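Local coordinates for uncharacterized protein (Archaeoglobus fulgidus, PDB 3LOT), which probably catalyses a zinc-dependent beta-keto acid cleavage, as in the 3-keto-5-aminohexanoate cleavage enzymes whose family it belongs to, at residues R151-F154 / K155-E158; G210-V213 / E214-L217; T296-E299 / V300-I303. All coordinates share one frame; numbering follows the deposited sequence.

Contact 1 of 3, residues R151-F154 / K155-E158; sequences RNTF and KDLE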
loop_
_atom_site.group_PDB
_atom_site.type_symbol
_atom_site.label_atom_id
_atom_site.label_comp_id
_atom_site.label_asym_id
_atom_site.label_seq_id
_atom_site.Cartn_x
_atom_site.Cartn_y
_atom_site.Cartn_z
ATOM N N ARG D 151 -26.919 12.458 -4.138
ATOM C CA ARG D 151 -26.695 13.468 -3.121
ATOM C C ARG D 151 -26.849 12.924 -1.684
ATOM O O ARG D 151 -27.892 12.353 -1.331
ATOM C CB ARG D 151 -27.693 14.604 -3.361
ATOM C CG ARG D 151 -27.560 15.810 -2.410
ATOM C CD ARG D 151 -28.855 16.577 -2.271
ATOM N NE ARG D 151 -28.641 17.728 -1.392
ATOM C CZ ARG D 151 -28.109 18.878 -1.792
ATOM N NH1 ARG D 151 -27.748 19.056 -3.068
ATOM N NH2 ARG D 151 -27.960 19.868 -0.917
ATOM N N ASN D 152 -25.824 13.114 -0.853
ATOM C CA ASN D 152 -25.892 12.698 0.542
ATOM C C ASN D 152 -24.979 13.631 1.334
ATOM O O ASN D 152 -23.826 13.300 1.602
ATOM C CB ASN D 152 -25.490 11.219 0.724
ATOM C CG ASN D 152 -26.256 10.260 -0.222
ATOM O OD1 ASN D 152 -27.339 9.767 0.143
ATOM N ND2 ASN D 152 -25.668 9.949 -1.432
ATOM N N THR D 153 -25.490 14.809 1.642
ATOM C CA THR D 153 -24.725 15.832 2.313
ATOM C C THR D 153 -24.571 15.525 3.804
ATOM O O THR D 153 -25.244 14.656 4.319
ATOM C CB THR D 153 -25.404 17.215 2.218
ATOM O OG1 THR D 153 -26.599 17.218 2.991
ATOM C CG2 THR D 153 -25.704 17.621 0.748
ATOM N N PHE D 154 -23.668 16.215 4.481
ATOM C CA PHE D 154 -23.482 15.980 5.888
ATOM C C PHE D 154 -24.758 16.310 6.642
ATOM O O PHE D 154 -25.172 15.574 7.536
ATOM C CB PHE D 154 -22.272 16.745 6.420
ATOM C CG PHE D 154 -20.978 16.122 6.025
ATOM C CD1 PHE D 154 -20.556 14.958 6.616
ATOM C CD2 PHE D 154 -20.176 16.696 5.044
ATOM C CE1 PHE D 154 -19.356 14.370 6.256
ATOM C CE2 PHE D 154 -18.987 16.105 4.670
ATOM C CZ PHE D 154 -18.585 14.915 5.275
ATOM N N LYS D 155 -25.441 17.378 6.252
ATOM C CA LYS D 155 -26.765 17.645 6.816
ATOM C C LYS D 155 -27.758 16.496 6.582
ATOM O O LYS D 155 -28.515 16.130 7.478
ATOM C CB LYS D 155 -27.369 18.931 6.245
ATOM C CG LYS D 155 -28.553 19.433 7.073
ATOM C CD LYS D 155 -29.071 20.742 6.500
ATOM C CE LYS D 155 -30.283 21.261 7.260
ATOM N NZ LYS D 155 -31.156 22.157 6.391
ATOM N N ASP D 156 -27.794 15.960 5.364
ATOM C CA ASP D 156 -28.635 14.779 5.082
ATOM C C ASP D 156 -28.260 13.612 6.022
ATOM O O ASP D 156 -29.127 12.952 6.574
ATOM C CB ASP D 156 -28.423 14.264 3.659
ATOM C CG ASP D 156 -28.976 15.192 2.570
ATOM O OD1 ASP D 156 -29.867 16.021 2.835
ATOM O OD2 ASP D 156 -28.509 15.032 1.419
ATOM N N LEU D 157 -26.965 13.359 6.179
ATOM C CA LEU D 157 -26.500 12.194 6.945
ATOM C C LEU D 157 -26.797 12.333 8.450
ATOM O O LEU D 157 -27.081 11.343 9.134
ATOM C CB LEU D 157 -25.001 11.942 6.707
ATOM C CG LEU D 157 -24.643 11.707 5.235
ATOM C CD1 LEU D 157 -23.137 11.646 5.042
ATOM C CD2 LEU D 157 -25.350 10.457 4.702
ATOM N N GLU D 158 -26.761 13.557 8.963
ATOM C CA GLU D 158 -27.104 13.793 10.341
ATOM C C GLU D 158 -28.569 13.392 10.567
ATOM O O GLU D 158 -28.871 12.652 11.504
ATOM C CB GLU D 158 -26.903 15.263 10.701
ATOM C CG GLU D 158 -25.449 15.690 10.752
ATOM C CD GLU D 158 -25.252 17.199 10.818
ATOM O OE1 GLU D 158 -26.147 17.918 11.335
ATOM O OE2 GLU D 158 -24.178 17.675 10.373
HETATM O O HOH W 1 -29.735 17.930 0.999
HETATM O O HOH W 2 -30.275 13.910 -0.382
#

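Contact 2 of 3, residues G210-V213 / E214-L217; sequences GTAV and EDVL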
loop_
_atom_site.group_PDB
_atom_site.type_symbol
_atom_site.label_atom_id
_atom_site.label_comp_id
_atom_site.label_asym_id
_atom_site.label_seq_id
_atom_site.Cartn_x
_atom_site.Cartn_y
_atom_site.Cartn_z
ATOM N N GLY D 210 -12.516 2.345 -8.394
ATOM C CA GLY D 210 -12.504 1.216 -9.302
ATOM C C GLY D 210 -12.433 -0.157 -8.666
ATOM O O GLY D 210 -12.704 -0.340 -7.483
ATOM N N THR D 211 -12.078 -1.118 -9.481
ATOM C CA THR D 211 -12.112 -2.515 -9.102
ATOM C C THR D 211 -10.743 -3.184 -8.979
ATOM O O THR D 211 -10.691 -4.430 -8.992
ATOM C CB THR D 211 -12.900 -3.313 -10.151
ATOM O OG1 THR D 211 -12.377 -2.968 -11.416
ATOM C CG2 THR D 211 -14.394 -2.982 -10.133
ATOM N N ALA D 212 -9.645 -2.407 -8.881
ATOM C CA ALA D 212 -8.325 -3.013 -8.633
ATOM C C ALA D 212 -8.285 -3.662 -7.247
ATOM O O ALA D 212 -8.934 -3.185 -6.300
ATOM C CB ALA D 212 -7.192 -1.991 -8.758
ATOM N N VAL D 213 -7.504 -4.736 -7.142
ATOM C CA VAL D 213 -7.157 -5.326 -5.865
ATOM C C VAL D 213 -6.601 -4.238 -4.939
ATOM O O VAL D 213 -6.973 -4.184 -3.786
ATOM C CB VAL D 213 -6.150 -6.495 -6.064
ATOM C CG1 VAL D 213 -5.566 -7.001 -4.736
ATOM C CG2 VAL D 213 -6.889 -7.640 -6.804
ATOM N N GLU D 214 -5.741 -3.359 -5.482
ATOM C CA GLU D 214 -5.247 -2.170 -4.763
ATOM C C GLU D 214 -6.348 -1.323 -4.098
ATOM O O GLU D 214 -6.199 -0.906 -2.960
ATOM C CB GLU D 214 -4.462 -1.250 -5.702
ATOM C CG GLU D 214 -3.120 -1.733 -6.056
ATOM C CD GLU D 214 -3.101 -2.740 -7.214
ATOM O OE1 GLU D 214 -4.190 -3.302 -7.608
ATOM O OE2 GLU D 214 -1.977 -2.962 -7.711
ATOM N N ASP D 215 -7.434 -1.054 -4.836
ATOM C CA ASP D 215 -8.544 -0.255 -4.339
ATOM C C ASP D 215 -9.263 -0.928 -3.184
ATOM O O ASP D 215 -9.622 -0.290 -2.194
ATOM C CB ASP D 215 -9.590 -0.007 -5.435
ATOM C CG ASP D 215 -9.067 0.783 -6.630
ATOM O OD1 ASP D 215 -8.184 1.682 -6.509
ATOM O OD2 ASP D 215 -9.567 0.476 -7.742
ATOM N N VAL D 216 -9.513 -2.231 -3.311
ATOM C CA VAL D 216 -10.168 -2.968 -2.241
ATOM C C VAL D 216 -9.298 -2.924 -0.969
ATOM O O VAL D 216 -9.760 -2.545 0.109
ATOM C CB VAL D 216 -10.498 -4.413 -2.672
ATOM C CG1 VAL D 216 -11.064 -5.183 -1.472
ATOM C CG2 VAL D 216 -11.458 -4.375 -3.871
ATOM N N LEU D 217 -8.020 -3.230 -1.116
ATOM C CA LEU D 217 -7.141 -3.264 0.052
ATOM C C LEU D 217 -7.070 -1.910 0.735
ATOM O O LEU D 217 -7.158 -1.826 1.985
ATOM C CB LEU D 217 -5.757 -3.772 -0.308
ATOM C CG LEU D 217 -4.859 -4.039 0.907
ATOM C CD1 LEU D 217 -5.415 -5.179 1.853
ATOM C CD2 LEU D 217 -3.472 -4.361 0.385
HETATM O O HOH W 3 -6.107 -5.503 -9.372
#

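Contact 3 of 3, residues T296-E299 / V300-I303; sequences TPDE and VREI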
loop_
_atom_site.group_PDB
_atom_site.type_symbol
_atom_site.label_atom_id
_atom_site.label_comp_id
_atom_site.label_asym_id
_atom_site.label_seq_id
_atom_site.Cartn_x
_atom_site.Cartn_y
_atom_site.Cartn_z
ATOM N N THR D 296 -26.440 -18.204 8.407
ATOM C CA THR D 296 -27.898 -18.265 8.414
ATOM C C THR D 296 -28.503 -16.881 8.729
ATOM O O THR D 296 -27.805 -15.999 9.210
ATOM C CB THR D 296 -28.400 -19.238 9.482
ATOM O OG1 THR D 296 -28.079 -18.729 10.761
ATOM C CG2 THR D 296 -27.817 -20.654 9.334
ATOM N N PRO D 297 -29.810 -16.676 8.444
ATOM C CA PRO D 297 -30.343 -15.359 8.784
ATOM C C PRO D 297 -30.199 -15.028 10.267
ATOM O O PRO D 297 -29.808 -13.897 10.621
ATOM C CB PRO D 297 -31.795 -15.463 8.329
ATOM C CG PRO D 297 -31.660 -16.346 7.089
ATOM C CD PRO D 297 -30.720 -17.403 7.534
ATOM N N ASP D 298 -30.427 -16.000 11.140
ATOM C CA ASP D 298 -30.320 -15.686 12.567
ATOM C C ASP D 298 -28.875 -15.379 13.000
ATOM O O ASP D 298 -28.644 -14.537 13.889
ATOM C CB ASP D 298 -30.967 -16.754 13.426
ATOM C CG ASP D 298 -32.510 -16.633 13.436
ATOM O OD1 ASP D 298 -33.101 -15.533 13.086
ATOM O OD2 ASP D 298 -33.140 -17.669 13.786
ATOM N N GLU D 299 -27.916 -16.020 12.331
ATOM C CA GLU D 299 -26.496 -15.718 12.513
ATOM C C GLU D 299 -26.163 -14.293 12.060
ATOM O O GLU D 299 -25.451 -13.574 12.736
ATOM C CB GLU D 299 -25.645 -16.761 11.766
ATOM C CG GLU D 299 -25.632 -18.076 12.504
ATOM C CD GLU D 299 -24.992 -19.244 11.748
ATOM O OE1 GLU D 299 -24.823 -19.190 10.521
ATOM O OE2 GLU D 299 -24.656 -20.259 12.402
ATOM N N VAL D 300 -26.736 -13.877 10.933
ATOM C CA VAL D 300 -26.589 -12.528 10.470
ATOM C C VAL D 300 -27.088 -11.552 11.568
ATOM O O VAL D 300 -26.425 -10.552 11.923
ATOM C CB VAL D 300 -27.349 -12.291 9.130
ATOM C CG1 VAL D 300 -27.486 -10.748 8.869
ATOM C CG2 VAL D 300 -26.619 -13.029 7.942
ATOM N N ARG D 301 -28.266 -11.832 12.109
ATOM C CA ARG D 301 -28.818 -10.991 13.158
ATOM C C ARG D 301 -27.868 -10.885 14.374
ATOM O O ARG D 301 -27.704 -9.799 14.949
ATOM C CB ARG D 301 -30.195 -11.523 13.574
ATOM C CG ARG D 301 -31.262 -11.268 12.530
ATOM C CD ARG D 301 -32.682 -11.750 12.960
ATOM N NE ARG D 301 -33.561 -11.408 11.846
ATOM C CZ ARG D 301 -33.887 -12.221 10.850
ATOM N NH1 ARG D 301 -33.573 -13.500 10.866
ATOM N NH2 ARG D 301 -34.640 -11.759 9.873
ATOM N N GLU D 302 -27.244 -11.990 14.761
ATOM C CA GLU D 302 -26.376 -11.993 15.951
ATOM C C GLU D 302 -25.067 -11.298 15.604
ATOM O O GLU D 302 -24.513 -10.562 16.428
ATOM C CB GLU D 302 -26.155 -13.428 16.461
ATOM C CG GLU D 302 -25.367 -13.549 17.782
ATOM C CD GLU D 302 -23.844 -13.413 17.609
ATOM O OE1 GLU D 302 -23.336 -13.715 16.500
ATOM O OE2 GLU D 302 -23.152 -12.977 18.569
ATOM N N ILE D 303 -24.567 -11.524 14.397
ATOM C CA ILE D 303 -23.324 -10.907 13.977
ATOM C C ILE D 303 -23.457 -9.395 13.895
ATOM O O ILE D 303 -22.629 -8.696 14.451
ATOM C CB ILE D 303 -22.815 -11.443 12.621
ATOM C CG1 ILE D 303 -22.382 -12.914 12.757
ATOM C CG2 ILE D 303 -21.692 -10.571 12.096
ATOM C CD1 ILE D 303 -22.116 -13.615 11.423
HETATM O O HOH W 4 -24.089 -15.720 15.107
#

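Contact 1 of 3, residues R151-F154 / K155-E158
Thr153 and Asp156 form a capping box at the start of helix 154-166, each side chain taking the other's backbone N-H. Thr153 OG1 accepts from Asp156 N at 2.9 Å, and Asp156 OD2 accepts from Thr153 N at 3.0 Å, met from above the carboxylate plane, 41° out of it. With Asp156 CG beside its own backbone N (chi1 -70°), the carboxylate is turned back toward the N-cap residue, where CG lies 3.2 Å from Thr153 OG1. Arg151 runs extended past this carboxylate at about a right angle. The ion pair from its NE to Asp156 OD2 is long, 3.9 Å, so water does much of the linking: one molecule accepts from Arg151 NE and donates to Asp156 OD1, while another donates to both Asp156 OD2 and Arg151 O. Deeper in, Leu157 CG rests 3.1 Å from Thr153 O, which also accepts from Leu157 N. Thr153 OG1 has a further partner in Asp147 of the second subunit, and Phe154 meets Phe186 edge-to-face. Were Asp156 replaced by an alanine, Thr153 N would probably lose its carboxylate acceptor and the two waters one of their holds. Beside Arg151 and at the positive end of the helix dipole, the carboxylate is likely to be stabilised in its charged form.

Contact 2 of 3, residues G210-V213 / E214-L217
Asp215 folds back from the first turn of helix 213-226 against the loop before it, and here the packing is tight. Its OD2 lies 3.1 Å from Gly210 C and takes the N-H of Ala212, also at 3.1 Å; the bond is bent (140°) and comes from above the carboxylate plane. This is one half of a capping box: Ala212, the N-cap residue, has no side-chain oxygen to return the bond. Its methyl points into the turn, with CB 3.6 Å from Asp215 OD2. OD1 is held in a salt bridge by Arg225 of the second subunit. Val216 N donates to Ala212 O, Leu217 N to Val213 O. The Glu214 flank is looser and holds a water, with Phe218 of the second subunit and Leu217 of the third lying against it. Its chain bends at chi2 (83°) and brings OE1 to 3.5 Å from Ala212 CB. A water bound by Val213 N at 2.7 Å gives OE1 only a weak bond, whereas OE2 is taken by Gln221 of the third subunit. Within the chain, Val213 and Val216 pack on Leu249 of helix 243-252, and His203 at the end of barrel strand 197-203 touches Asp215 and Val216.

Contact 3 of 3, residues T296-E299 / V300-I303
The guanidinium of Arg301 has Asp298 at its edge: NH1 donates to OD1 at 3.0 Å in a salt bridge. The two flat groups are steeply turned, their planes 68° apart, and NH1 comes to OD1 on the anti side, with a bent N-H...O angle of 142°. Pro297 CB approaches NH1 obliquely, at 3.7 Å. Arg301 runs extended from CG to NE, long enough for NH2 to hold Asp80 O and pair with Glu110 while NH1 keeps Asp298. The Glu299 carboxylate is a further flat group; its OE1 accepts from Thr296 N at 2.8 Å, on the anti side and 29° out of plane, and also pairs with Arg293. Glu299 N in return donates to Thr296 OG1 at 3.1 Å. This reciprocal pair is a capping box, with Thr296 as N-cap of helix 297-304, which follows the short strand 293-294, paired with strand 7-13 of the TIM barrel. Val300 CG2 rests 3.4 Å from Thr296 O, while that oxygen accepts from Val300 N. Ile303 CG1 lies 3.1 Å from Glu299 O, which accepts from Ile303 N. The buried Val300 packs on Val82 of strand 82-85 and, together with Ile303, on Ile9 of strand 7-13.

In the fold
The three contacts come in series along the chain, each at the start of a different helix of the TIM-barrel family fold: 154-166, 213-226 and 297-304. Their centres lie about 26 Å (contacts 1 and 2), about 30 Å (1 and 3) and about 28 Å (2 and 3) apart. Strands 82-85, 111-115 and 197-203, touched by contacts 3, 1 and 2, belong to one sheet, in which 82-85, 111-115, 170-175 and 197-203 lie side by side in parallel. Contacts 1 and 2 meet the second subunit and contact 2 also the third, so both helix starts take part in the tetramer; no other chain of the assembly touches contact 3. None contributes a ligand to the zinc site formed by His50, His52 and Glu262.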